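Local coordinates for protein halorhodopsin (Halobacterium salinarum, PDB 2JAF) that uses the light absorbed by its covalently bound retinal to pump chloride ions across the archaeal cell membrane, at residues H95-Q105 / V218-V227; Q105-S115 / S231-K242. The protein carries 2 engineered substitutions. All blocks are in the same frame, centred on the assembly; numbering follows the deposited sequence.

Contact 1: residues H95-Q105 / V218-V227; sequences HALAGEMVRSQ and VEGLALVQSV. With BOG (octyl beta-D-glucopyranoside), chain F.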
loop_
_atom_site.group_PDB
_atom_site.type_symbol
_atom_site.label_atom_id
_atom_site.label_comp_id
_atom_site.label_asym_id
_atom_site.label_seq_id
_atom_site.Cartn_x
_atom_site.Cartn_y
_atom_site.Cartn_z
ATOM N N HIS A 95 -26.442 7.444 -17.820
ATOM C CA HIS A 95 -25.212 7.999 -18.374
ATOM C C HIS A 95 -25.464 8.369 -19.831
ATOM O O HIS A 95 -26.280 7.737 -20.503
ATOM C CB HIS A 95 -24.081 6.965 -18.276
ATOM C CG HIS A 95 -22.738 7.487 -18.690
ATOM N ND1 HIS A 95 -22.398 7.711 -20.008
ATOM C CD2 HIS A 95 -21.648 7.818 -17.958
ATOM C CE1 HIS A 95 -21.156 8.157 -20.069
ATOM N NE2 HIS A 95 -20.677 8.232 -18.838
ATOM N N ALA A 96 -24.771 9.396 -20.314
ATOM C CA ALA A 96 -24.937 9.841 -21.694
ATOM C C ALA A 96 -24.702 8.712 -22.690
ATOM O O ALA A 96 -25.281 8.704 -23.776
ATOM C CB ALA A 96 -23.987 11.003 -21.989
ATOM N N LEU A 97 -23.854 7.757 -22.317
ATOM C CA LEU A 97 -23.542 6.629 -23.189
ATOM C C LEU A 97 -24.004 5.310 -22.574
ATOM O O LEU A 97 -23.376 4.273 -22.770
ATOM C CB LEU A 97 -22.033 6.578 -23.445
ATOM C CG LEU A 97 -21.444 7.888 -23.987
ATOM C CD1 LEU A 97 -19.927 7.823 -24.014
ATOM C CD2 LEU A 97 -22.005 8.149 -25.370
ATOM N N ALA A 98 -25.097 5.358 -21.821
ATOM C CA ALA A 98 -25.629 4.162 -21.178
ATOM C C ALA A 98 -25.830 3.051 -22.199
ATOM O O ALA A 98 -26.337 3.297 -23.287
ATOM C CB ALA A 98 -26.952 4.485 -20.502
ATOM N N GLY A 99 -25.424 1.836 -21.846
ATOM C CA GLY A 99 -25.594 0.711 -22.747
ATOM C C GLY A 99 -24.487 0.580 -23.769
ATOM O O GLY A 99 -24.549 -0.271 -24.657
ATOM N N GLU A 100 -23.475 1.432 -23.652
ATOM C CA GLU A 100 -22.342 1.400 -24.568
ATOM C C GLU A 100 -21.077 1.088 -23.785
ATOM O O GLU A 100 -21.008 1.340 -22.580
ATOM C CB GLU A 100 -22.173 2.751 -25.264
ATOM C CG GLU A 100 -23.287 3.113 -26.236
ATOM C CD GLU A 100 -23.051 4.454 -26.900
ATOM O OE1 GLU A 100 -21.911 4.694 -27.353
ATOM O OE2 GLU A 100 -23.998 5.268 -26.971
ATOM N N MET A 101 -20.085 0.531 -24.467
ATOM C CA MET A 101 -18.809 0.208 -23.840
ATOM C C MET A 101 -17.856 1.363 -24.100
ATOM O O MET A 101 -17.713 1.808 -25.241
ATOM C CB MET A 101 -18.215 -1.064 -24.447
ATOM C CG MET A 101 -19.095 -2.279 -24.330
ATOM S SD MET A 101 -19.386 -2.712 -22.624
ATOM C CE MET A 101 -17.959 -3.716 -22.289
ATOM N N VAL A 102 -17.206 1.856 -23.053
ATOM C CA VAL A 102 -16.265 2.953 -23.221
ATOM C C VAL A 102 -14.881 2.529 -22.750
ATOM O O VAL A 102 -14.743 1.704 -21.847
ATOM C CB VAL A 102 -16.706 4.216 -22.437
ATOM C CG1 VAL A 102 -18.101 4.638 -22.877
ATOM C CG2 VAL A 102 -16.662 3.953 -20.950
ATOM N N ARG A 103 -13.858 3.092 -23.381
ATOM C CA ARG A 103 -12.477 2.785 -23.041
ATOM C C ARG A 103 -12.076 3.516 -21.762
ATOM O O ARG A 103 -12.109 4.750 -21.702
ATOM C CB ARG A 103 -11.570 3.202 -24.206
ATOM C CG ARG A 103 -10.085 2.989 -23.986
ATOM C CD ARG A 103 -9.304 3.502 -25.191
ATOM N NE ARG A 103 -9.452 2.627 -26.349
ATOM C CZ ARG A 103 -8.592 1.667 -26.672
ATOM N NH1 ARG A 103 -7.512 1.460 -25.926
ATOM N NH2 ARG A 103 -8.810 0.916 -27.742
ATOM N N SER A 104 -11.693 2.750 -20.742
ATOM C CA SER A 104 -11.286 3.317 -19.459
ATOM C C SER A 104 -9.798 3.115 -19.193
ATOM O O SER A 104 -9.333 1.987 -19.059
ATOM C CB SER A 104 -12.090 2.678 -18.322
ATOM O OG SER A 104 -11.627 3.128 -17.058
ATOM N N GLN A 105 -9.055 4.215 -19.124
ATOM C CA GLN A 105 -7.621 4.152 -18.852
ATOM C C GLN A 105 -7.476 4.078 -17.339
ATOM O O GLN A 105 -6.922 4.980 -16.708
ATOM C CB GLN A 105 -6.919 5.407 -19.390
ATOM C CG GLN A 105 -7.098 5.639 -20.888
ATOM C CD GLN A 105 -6.307 6.835 -21.404
ATOM O OE1 GLN A 105 -6.326 7.913 -20.807
ATOM N NE2 GLN A 105 -5.622 6.652 -22.527
ATOM N N VAL A 218 -15.576 11.395 -21.007
ATOM C CA VAL A 218 -16.435 10.241 -21.246
ATOM C C VAL A 218 -16.880 9.406 -20.045
ATOM O O VAL A 218 -17.986 8.869 -20.048
ATOM C CB VAL A 218 -15.783 9.298 -22.296
ATOM C CG1 VAL A 218 -14.472 8.733 -21.756
ATOM C CG2 VAL A 218 -16.743 8.179 -22.661
ATOM N N GLU A 219 -16.042 9.291 -19.023
ATOM C CA GLU A 219 -16.416 8.493 -17.860
ATOM C C GLU A 219 -17.302 9.263 -16.884
ATOM O O GLU A 219 -17.963 8.671 -16.024
ATOM C CB GLU A 219 -15.151 7.970 -17.171
ATOM C CG GLU A 219 -14.329 7.078 -18.100
ATOM C CD GLU A 219 -13.049 6.551 -17.478
ATOM O OE1 GLU A 219 -13.095 5.558 -16.722
ATOM O OE2 GLU A 219 -11.987 7.141 -17.756
ATOM N N GLY A 220 -17.324 10.585 -17.037
ATOM C CA GLY A 220 -18.142 11.427 -16.182
ATOM C C GLY A 220 -19.430 11.844 -16.877
ATOM O O GLY A 220 -20.268 10.998 -17.192
ATOM N N LEU A 221 -19.586 13.142 -17.126
ATOM C CA LEU A 221 -20.780 13.660 -17.784
ATOM C C LEU A 221 -20.762 13.417 -19.289
ATOM O O LEU A 221 -21.792 13.530 -19.959
ATOM C CB LEU A 221 -20.914 15.163 -17.521
ATOM C CG LEU A 221 -21.090 15.620 -16.067
ATOM C CD1 LEU A 221 -21.011 17.139 -15.999
ATOM C CD2 LEU A 221 -22.425 15.125 -15.518
ATOM N N ALA A 222 -19.585 13.096 -19.817
ATOM C CA ALA A 222 -19.412 12.857 -21.244
ATOM C C ALA A 222 -19.787 14.081 -22.090
ATOM O O ALA A 222 -20.441 13.962 -23.128
ATOM C CB ALA A 222 -20.227 11.627 -21.683
ATOM N N LEU A 223 -19.387 15.267 -21.631
ATOM C CA LEU A 223 -19.643 16.485 -22.397
ATOM C C LEU A 223 -18.680 16.392 -23.582
ATOM O O LEU A 223 -18.950 16.894 -24.678
ATOM C CB LEU A 223 -19.350 17.729 -21.552
ATOM C CG LEU A 223 -20.105 17.812 -20.222
ATOM C CD1 LEU A 223 -19.889 19.189 -19.600
ATOM C CD2 LEU A 223 -21.584 17.563 -20.437
ATOM N N VAL A 224 -17.545 15.742 -23.335
ATOM C CA VAL A 224 -16.538 15.479 -24.359
ATOM C C VAL A 224 -16.547 13.954 -24.444
ATOM O O VAL A 224 -16.177 13.274 -23.490
ATOM C CB VAL A 224 -15.124 15.943 -23.935
ATOM C CG1 VAL A 224 -14.082 15.288 -24.823
ATOM C CG2 VAL A 224 -15.007 17.457 -24.060
ATOM N N GLN A 225 -16.981 13.414 -25.576
ATOM C CA GLN A 225 -17.060 11.967 -25.729
ATOM C C GLN A 225 -15.844 11.307 -26.365
ATOM O O GLN A 225 -15.826 10.091 -26.545
ATOM C CB GLN A 225 -18.320 11.611 -26.517
ATOM C CG GLN A 225 -19.587 11.787 -25.694
ATOM C CD GLN A 225 -20.847 11.510 -26.477
ATOM O OE1 GLN A 225 -20.826 10.793 -27.475
ATOM N NE2 GLN A 225 -21.964 12.068 -26.017
ATOM N N SER A 226 -14.829 12.101 -26.692
ATOM C CA SER A 226 -13.615 11.575 -27.309
ATOM C C SER A 226 -12.616 11.069 -26.273
ATOM O O SER A 226 -12.125 11.840 -25.448
ATOM C CB SER A 226 -12.954 12.655 -28.173
ATOM O OG SER A 226 -11.632 12.290 -28.541
ATOM N N VAL A 227 -12.321 9.771 -26.317
ATOM C CA VAL A 227 -11.371 9.176 -25.384
ATOM C C VAL A 227 -9.982 9.734 -25.679
ATOM O O VAL A 227 -9.167 9.935 -24.772
ATOM C CB VAL A 227 -11.364 7.626 -25.499
ATOM C CG1 VAL A 227 -10.947 7.196 -26.905
ATOM C CG2 VAL A 227 -10.434 7.030 -24.448
HETATM C C1 BOG F . -24.966 12.693 -14.989
HETATM O O1 BOG F . -24.937 12.284 -13.619
HETATM C C2 BOG F . -24.248 11.630 -15.887
HETATM O O2 BOG F . -22.895 11.458 -15.452
HETATM C C3 BOG F . -24.304 12.095 -17.376
HETATM O O3 BOG F . -23.653 11.147 -18.219
HETATM C C4 BOG F . -25.787 12.256 -17.791
HETATM O O4 BOG F . -25.889 12.676 -19.156
HETATM C C5 BOG F . -26.490 13.300 -16.860
HETATM O O5 BOG F . -26.368 12.867 -15.462
HETATM C C6 BOG F . -27.974 13.457 -17.239
HETATM O O6 BOG F . -28.764 12.348 -16.798
HETATM C "C1'" BOG F . -25.574 13.225 -12.755
HETATM C "C2'" BOG F . -25.066 13.047 -11.348
HETATM C "C3'" BOG F . -24.116 14.171 -11.032
HETATM C "C4'" BOG F . -23.555 14.080 -9.628
HETATM C "C5'" BOG F . -22.599 15.233 -9.356
HETATM C "C6'" BOG F . -21.770 14.961 -8.113
HETATM C "C7'" BOG F . -20.814 16.082 -7.817
HETATM C "C8'" BOG F . -20.013 15.766 -6.575
#
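Ser104 OG donates to Glu219 OE1 at 2.9 Å, reaching it from above the carboxylate plane. The CB of Glu219 leaves its backbone pointing away from residues 95-105, but the side chain, extended beyond CG (chi2 179°), brings the acid group back to the serine. Its other oxygen, OE2, is bonded to Tyr109 OH, so a hydroxyl holds each arm of this buried carboxylate and limits its rotation. At the far end of the contact the His95 ring is fixed mainly through ND1. His95 ND1 accepts from Leu97 N at 2.7 Å, almost straight and in the ring plane, while His95 NE2 makes a weak, bent bond to Val218 O at 3.0 Å; the pattern is consistent with a neutral ring protonated on NE2. With an alanine here, Leu97 N would probably lose its acceptor and Val218 O its weak donor, and a gap would be likely to open beside Ala222 CB. Here the hairpin loop between helices 58-82 and 106-127, whose strand 101-104 pairs antiparallel with strand 87-90, lies against the connection between helices 193-216 and 227-255, on what is the extracellular side in microbial rhodopsins. Two turns, His95 to Ala98 and Leu97 to Glu100, round off this part of the hairpin loop. Between the polar ends, Val218 CG2, anti to its backbone N, is met by Leu97 CD1 in a tight 3.5 Å contact, the side chains crossing nearly at a right angle, and by Val102 CG1 at 3.8 Å. Leu97 CD2 touches the amide end of Gln225, and Arg103 CD packs on Val227 CG2 at 3.8 Å. The sugar head of an octyl glucoside detergent bridges the loops: its O3, over one face of the histidine, accepts from Ala96 N at 3.0 Å, and its O2 donates to Gly220 O.

Contact 2: residues Q105-S115 / S231-K242; sequences QWGRYLTWALS and SWAYSVLDVFAK. With RET (retinal), chain G; PLM (palmitic acid), chain D; PLM (palmitic acid), chain E.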
loop_
_atom_site.group_PDB
_atom_site.type_symbol
_atom_site.label_atom_id
_atom_site.label_comp_id
_atom_site.label_asym_id
_atom_site.label_seq_id
_atom_site.Cartn_x
_atom_site.Cartn_y
_atom_site.Cartn_z
ATOM N N GLN A 105 -9.055 4.215 -19.124
ATOM C CA GLN A 105 -7.621 4.152 -18.852
ATOM C C GLN A 105 -7.476 4.078 -17.339
ATOM O O GLN A 105 -6.922 4.980 -16.708
ATOM C CB GLN A 105 -6.919 5.407 -19.390
ATOM C CG GLN A 105 -7.098 5.639 -20.888
ATOM C CD GLN A 105 -6.307 6.835 -21.404
ATOM O OE1 GLN A 105 -6.326 7.913 -20.807
ATOM N NE2 GLN A 105 -5.622 6.652 -22.527
ATOM N N TRP A 106 -7.980 2.995 -16.757
ATOM C CA TRP A 106 -7.937 2.828 -15.310
ATOM C C TRP A 106 -6.537 2.717 -14.721
ATOM O O TRP A 106 -6.353 2.880 -13.514
ATOM C CB TRP A 106 -8.794 1.631 -14.873
ATOM C CG TRP A 106 -8.382 0.295 -15.404
ATOM C CD1 TRP A 106 -8.905 -0.356 -16.488
ATOM C CD2 TRP A 106 -7.411 -0.589 -14.836
ATOM N NE1 TRP A 106 -8.324 -1.590 -16.623
ATOM C CE2 TRP A 106 -7.402 -1.761 -15.623
ATOM C CE3 TRP A 106 -6.546 -0.506 -13.736
ATOM C CZ2 TRP A 106 -6.563 -2.844 -15.346
ATOM C CZ3 TRP A 106 -5.711 -1.583 -13.461
ATOM C CH2 TRP A 106 -5.727 -2.737 -14.265
ATOM N N GLY A 107 -5.551 2.445 -15.571
ATOM C CA GLY A 107 -4.189 2.365 -15.084
ATOM C C GLY A 107 -3.729 3.730 -14.595
ATOM O O GLY A 107 -2.831 3.829 -13.760
ATOM N N ARG A 108 -4.328 4.799 -15.110
ATOM C CA ARG A 108 -3.929 6.125 -14.644
ATOM C C ARG A 108 -4.291 6.250 -13.170
ATOM O O ARG A 108 -3.462 6.621 -12.338
ATOM C CB ARG A 108 -4.649 7.230 -15.422
ATOM C CG ARG A 108 -4.173 7.472 -16.842
ATOM C CD ARG A 108 -4.901 8.686 -17.432
ATOM N NE ARG A 108 -4.574 8.954 -18.828
ATOM C CZ ARG A 108 -3.508 9.638 -19.246
ATOM N NH1 ARG A 108 -2.636 10.137 -18.372
ATOM N NH2 ARG A 108 -3.331 9.840 -20.540
ATOM N N TYR A 109 -5.539 5.921 -12.853
ATOM C CA TYR A 109 -6.041 6.027 -11.493
ATOM C C TYR A 109 -5.241 5.153 -10.539
ATOM O O TYR A 109 -4.916 5.567 -9.422
ATOM C CB TYR A 109 -7.540 5.669 -11.474
ATOM C CG TYR A 109 -8.290 6.218 -12.679
ATOM C CD1 TYR A 109 -7.979 7.476 -13.208
ATOM C CD2 TYR A 109 -9.286 5.473 -13.312
ATOM C CE1 TYR A 109 -8.634 7.972 -14.337
ATOM C CE2 TYR A 109 -9.946 5.960 -14.442
ATOM C CZ TYR A 109 -9.615 7.210 -14.950
ATOM O OH TYR A 109 -10.255 7.693 -16.070
ATOM N N LEU A 110 -4.890 3.953 -10.988
ATOM C CA LEU A 110 -4.116 3.035 -10.164
ATOM C C LEU A 110 -2.698 3.527 -9.856
ATOM O O LEU A 110 -2.253 3.499 -8.705
ATOM C CB LEU A 110 -4.017 1.668 -10.849
ATOM C CG LEU A 110 -3.194 0.640 -10.066
ATOM C CD1 LEU A 110 -3.945 0.266 -8.788
ATOM C CD2 LEU A 110 -2.941 -0.595 -10.923
ATOM N N THR A 111 -1.975 3.973 -10.879
ATOM C CA THR A 111 -0.611 4.432 -10.654
ATOM C C THR A 111 -0.546 5.744 -9.873
ATOM O O THR A 111 0.452 6.021 -9.208
ATOM C CB THR A 111 0.161 4.579 -11.979
ATOM O OG1 THR A 111 -0.386 5.656 -12.744
ATOM C CG2 THR A 111 0.062 3.289 -12.784
ATOM N N TRP A 112 -1.604 6.549 -9.940
ATOM C CA TRP A 112 -1.615 7.809 -9.191
ATOM C C TRP A 112 -1.444 7.477 -7.706
ATOM O O TRP A 112 -0.924 8.285 -6.932
ATOM C CB TRP A 112 -2.939 8.572 -9.364
ATOM C CG TRP A 112 -3.167 9.176 -10.727
ATOM C CD1 TRP A 112 -2.227 9.432 -11.681
ATOM C CD2 TRP A 112 -4.420 9.622 -11.268
ATOM N NE1 TRP A 112 -2.815 10.007 -12.787
ATOM C CE2 TRP A 112 -4.161 10.133 -12.558
ATOM C CE3 TRP A 112 -5.738 9.637 -10.784
ATOM C CZ2 TRP A 112 -5.171 10.652 -13.378
ATOM C CZ3 TRP A 112 -6.745 10.155 -11.600
ATOM C CH2 TRP A 112 -6.453 10.654 -12.885
ATOM N N ALA A 113 -1.886 6.278 -7.316
ATOM C CA ALA A 113 -1.795 5.833 -5.927
ATOM C C ALA A 113 -0.351 5.695 -5.451
ATOM O O ALA A 113 -0.097 5.591 -4.253
ATOM C CB ALA A 113 -2.550 4.505 -5.745
ATOM N N LEU A 114 0.591 5.687 -6.392
ATOM C CA LEU A 114 2.006 5.609 -6.051
ATOM C C LEU A 114 2.712 6.928 -6.386
ATOM O O LEU A 114 3.534 7.410 -5.611
ATOM C CB LEU A 114 2.686 4.461 -6.803
ATOM C CG LEU A 114 4.197 4.343 -6.574
ATOM C CD1 LEU A 114 4.492 4.054 -5.108
ATOM C CD2 LEU A 114 4.754 3.241 -7.456
ATOM N N SER A 115 2.381 7.517 -7.530
ATOM C CA SER A 115 3.014 8.771 -7.929
ATOM C C SER A 115 2.595 9.986 -7.103
ATOM O O SER A 115 3.440 10.828 -6.788
ATOM C CB SER A 115 2.765 9.060 -9.416
ATOM O OG SER A 115 1.392 9.296 -9.686
ATOM N N SER A 231 -7.780 11.685 -22.886
ATOM C CA SER A 231 -6.428 11.206 -22.620
ATOM C C SER A 231 -5.408 12.341 -22.723
ATOM O O SER A 231 -4.540 12.484 -21.859
ATOM C CB SER A 231 -6.068 10.079 -23.593
ATOM O OG SER A 231 -4.835 9.479 -23.229
ATOM N N TRP A 232 -5.510 13.162 -23.766
ATOM C CA TRP A 232 -4.574 14.271 -23.924
ATOM C C TRP A 232 -4.663 15.271 -22.770
ATOM O O TRP A 232 -3.648 15.835 -22.355
ATOM C CB TRP A 232 -4.801 15.009 -25.256
ATOM C CG TRP A 232 -3.853 14.564 -26.360
ATOM C CD1 TRP A 232 -4.160 13.786 -27.441
ATOM C CD2 TRP A 232 -2.440 14.822 -26.441
ATOM N NE1 TRP A 232 -3.029 13.542 -28.187
ATOM C CE2 TRP A 232 -1.961 14.165 -27.595
ATOM C CE3 TRP A 232 -1.533 15.544 -25.647
ATOM C CZ2 TRP A 232 -0.609 14.203 -27.979
ATOM C CZ3 TRP A 232 -0.185 15.582 -26.028
ATOM C CH2 TRP A 232 0.260 14.913 -27.186
ATOM N N ALA A 233 -5.866 15.488 -22.244
ATOM C CA ALA A 233 -6.030 16.433 -21.145
ATOM C C ALA A 233 -5.219 15.959 -19.938
ATOM O O ALA A 233 -4.470 16.735 -19.339
ATOM C CB ALA A 233 -7.516 16.574 -20.779
ATOM N N TYR A 234 -5.371 14.684 -19.586
ATOM C CA TYR A 234 -4.634 14.110 -18.459
ATOM C C TYR A 234 -3.123 14.166 -18.725
ATOM O O TYR A 234 -2.331 14.472 -17.828
ATOM C CB TYR A 234 -5.037 12.645 -18.240
ATOM C CG TYR A 234 -6.413 12.407 -17.640
ATOM C CD1 TYR A 234 -6.790 13.003 -16.439
ATOM C CD2 TYR A 234 -7.305 11.506 -18.233
ATOM C CE1 TYR A 234 -8.015 12.706 -15.835
ATOM C CE2 TYR A 234 -8.531 11.201 -17.636
ATOM C CZ TYR A 234 -8.878 11.798 -16.441
ATOM O OH TYR A 234 -10.072 11.477 -15.829
ATOM N N SER A 235 -2.725 13.857 -19.957
ATOM C CA SER A 235 -1.314 13.870 -20.324
ATOM C C SER A 235 -0.713 15.255 -20.166
ATOM O O SER A 235 0.400 15.393 -19.668
ATOM C CB SER A 235 -1.123 13.376 -21.760
ATOM O OG SER A 235 -1.408 11.987 -21.839
ATOM N N VAL A 236 -1.442 16.284 -20.588
ATOM C CA VAL A 236 -0.937 17.647 -20.439
ATOM C C VAL A 236 -0.838 18.000 -18.953
ATOM O O VAL A 236 0.110 18.651 -18.522
ATOM C CB VAL A 236 -1.851 18.674 -21.134
ATOM C CG1 VAL A 236 -1.423 20.092 -20.763
ATOM C CG2 VAL A 236 -1.782 18.484 -22.643
ATOM N N LEU A 237 -1.823 17.579 -18.167
ATOM C CA LEU A 237 -1.780 17.864 -16.735
ATOM C C LEU A 237 -0.552 17.198 -16.121
ATOM O O LEU A 237 0.145 17.797 -15.296
ATOM C CB LEU A 237 -3.055 17.366 -16.044
ATOM C CG LEU A 237 -4.290 18.237 -16.293
ATOM C CD1 LEU A 237 -5.513 17.562 -15.704
ATOM C CD2 LEU A 237 -4.080 19.629 -15.643
ATOM N N ASP A 238 -0.285 15.958 -16.528
ATOM C CA ASP A 238 0.875 15.222 -16.022
ATOM C C ASP A 238 2.182 15.953 -16.337
ATOM O O ASP A 238 3.100 15.976 -15.512
ATOM C CB ASP A 238 0.941 13.822 -16.641
ATOM C CG ASP A 238 0.082 12.802 -15.911
ATOM O OD1 ASP A 238 -0.582 13.145 -14.909
ATOM O OD2 ASP A 238 0.081 11.631 -16.348
ATOM N N VAL A 239 2.269 16.544 -17.526
ATOM C CA VAL A 239 3.487 17.250 -17.910
ATOM C C VAL A 239 3.812 18.342 -16.902
ATOM O O VAL A 239 4.953 18.476 -16.471
ATOM C CB VAL A 239 3.367 17.879 -19.323
ATOM C CG1 VAL A 239 4.553 18.808 -19.578
ATOM C CG2 VAL A 239 3.335 16.783 -20.387
ATOM N N PHE A 240 2.800 19.104 -16.504
ATOM C CA PHE A 240 3.013 20.186 -15.546
ATOM C C PHE A 240 3.008 19.751 -14.083
ATOM O O PHE A 240 3.868 20.172 -13.303
ATOM C CB PHE A 240 1.969 21.287 -15.778
ATOM C CG PHE A 240 2.159 22.024 -17.075
ATOM C CD1 PHE A 240 3.145 23.000 -17.195
ATOM C CD2 PHE A 240 1.419 21.678 -18.202
ATOM C CE1 PHE A 240 3.397 23.612 -18.421
ATOM C CE2 PHE A 240 1.665 22.284 -19.436
ATOM C CZ PHE A 240 2.656 23.252 -19.546
ATOM N N ALA A 241 2.059 18.900 -13.703
ATOM C CA ALA A 241 1.977 18.466 -12.311
ATOM C C ALA A 241 3.121 17.553 -11.894
ATOM O O ALA A 241 3.408 17.417 -10.702
ATOM C CB ALA A 241 0.635 17.784 -12.047
ATOM N N LYS A 242 3.766 16.914 -12.865
ATOM C CA LYS A 242 4.888 16.028 -12.554
ATOM C C LYS A 242 6.256 16.506 -13.034
ATOM O O LYS A 242 7.141 16.798 -12.227
ATOM C CB LYS A 242 4.665 14.628 -13.136
ATOM C CG LYS A 242 3.646 13.785 -12.407
ATOM C CD LYS A 242 3.553 12.415 -13.070
ATOM C CE LYS A 242 2.713 11.435 -12.273
ATOM N NZ LYS A 242 1.317 11.837 -12.183
HETATM C C1 RET G . -10.275 11.828 -9.651
HETATM C C2 RET G . -11.844 11.519 -9.731
HETATM C C3 RET G . -12.627 11.572 -8.396
HETATM C C4 RET G . -12.503 13.018 -7.728
HETATM C C5 RET G . -11.027 13.569 -7.605
HETATM C C6 RET G . -9.913 13.016 -8.535
HETATM C C7 RET G . -8.511 13.501 -8.302
HETATM C C8 RET G . -7.312 13.141 -8.837
HETATM C C9 RET G . -6.086 13.874 -8.674
HETATM C C10 RET G . -5.081 13.299 -9.456
HETATM C C11 RET G . -3.794 13.785 -9.542
HETATM C C12 RET G . -2.877 13.169 -10.407
HETATM C C13 RET G . -1.479 13.562 -10.503
HETATM C C14 RET G . -0.746 12.745 -11.413
HETATM C C15 RET G . 0.622 12.743 -11.552
HETATM C C16 RET G . -9.639 10.446 -9.255
HETATM C C17 RET G . -9.840 12.244 -11.151
HETATM C C18 RET G . -10.817 14.652 -6.558
HETATM C C19 RET G . -6.009 15.268 -7.831
HETATM C C20 RET G . -0.895 14.759 -9.730
HETATM C C1 PLM D . 1.679 0.097 -13.643
HETATM O O1 PLM D . 1.748 -0.794 -14.508
HETATM O O2 PLM D . 2.240 1.206 -13.786
HETATM C C2 PLM D . 0.874 -0.208 -12.392
HETATM C C3 PLM D . 1.562 0.089 -11.064
HETATM C C4 PLM D . 0.589 -0.257 -9.948
HETATM C C5 PLM D . 1.228 0.018 -8.604
HETATM C C6 PLM D . 0.404 0.941 -7.740
HETATM C C7 PLM D . 1.029 0.865 -6.363
HETATM C C8 PLM D . 0.314 1.741 -5.361
HETATM C C9 PLM D . 1.019 1.634 -4.020
HETATM C CA PLM D . 0.319 2.474 -2.968
HETATM C CB PLM D . 1.064 2.822 -1.686
HETATM C CC PLM D . 2.328 3.656 -1.815
HETATM C CD PLM D . 2.866 3.929 -0.423
HETATM C CE PLM D . 4.134 4.781 -0.483
HETATM C CF PLM D . 4.747 4.828 0.910
HETATM C CG PLM D . 6.010 5.675 0.910
HETATM C C1 PLM E . -11.037 -4.331 -15.445
HETATM O O1 PLM E . -10.459 -4.694 -16.488
HETATM O O2 PLM E . -12.238 -4.595 -15.219
HETATM C C2 PLM E . -10.228 -3.536 -14.433
HETATM C C3 PLM E . -9.860 -4.201 -13.109
HETATM C C4 PLM E . -9.023 -3.205 -12.312
HETATM C C5 PLM E . -8.546 -3.678 -10.951
HETATM C C6 PLM E . -7.271 -4.493 -11.019
HETATM C C7 PLM E . -6.111 -3.848 -10.283
HETATM C C8 PLM E . -4.862 -4.700 -10.365
HETATM C C9 PLM E . -3.723 -4.041 -9.601
HETATM C CA PLM E . -2.446 -4.859 -9.651
HETATM C CB PLM E . -1.284 -4.446 -8.758
HETATM C CC PLM E . -1.548 -4.468 -7.262
HETATM C CD PLM E . -0.292 -4.089 -6.503
HETATM C CE PLM E . -0.549 -4.108 -4.996
HETATM C CF PLM E . 0.160 -2.906 -4.383
HETATM C CG PLM E . -0.059 -2.841 -2.881
HETATM O O HOH W 1 -1.852 9.851 -15.581
#
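The guanidinium of Arg108 lies with one face over Tyr234 CB, 3.5 Å from NH1, and its rim reaches toward the polar groups of the facing helix. These are helices 106-127 and 227-255 of the seven-helix retinal-protein fold, which run side by side in the same direction. An extended chain from CG to NE (chi3 -176°) carries the arginine across, where it sits as a knob among Ser231, Tyr234, Ser235 and Asp238. Arg108 NH2 donates in plane to Ser231 OG at 3.1 Å and to Ser235 OG; both hydroxyls also bond to Ser32. Arg108 NE is fixed by Gln105 OE1 at 2.8 Å, and the same amide's NE2 donates to Ser231 OG. Deeper in, Trp112 meets Tyr234 in an offset edge-to-face pair, its edge turned to the tyrosine face, planes 65° apart, while one face of the indole lies against retinal C12. Lys242 NZ is bonded covalently to retinal C15 and forms a salt bridge with Asp238 OD1, whose carboxylate Tyr77 and Tyr210 also hold. A water accepts from Arg108 NH1 and from Trp112 NE1, and donates to Asp238 OD2 at 2.7 Å.

How the contacts relate
From the N terminus the chain passes residues 95-105 of contact 1 and, after the shared Gln105, enters residues 105-115 of contact 2 at the start of helix 106-127. Over a hundred mostly helical residues later, 218-227 returns to close the loop of contact 1, and 231-242 then closes that of contact 2, so the segments alternate and the two loops cross. Contact 1 joins the loops at one end of the helix bundle; contact 2, its centre about 18 Å from that of contact 1, ties helices 106-127 and 227-255 together at the retinal. Glu219 of contact 1 also reaches Tyr109 of contact 2.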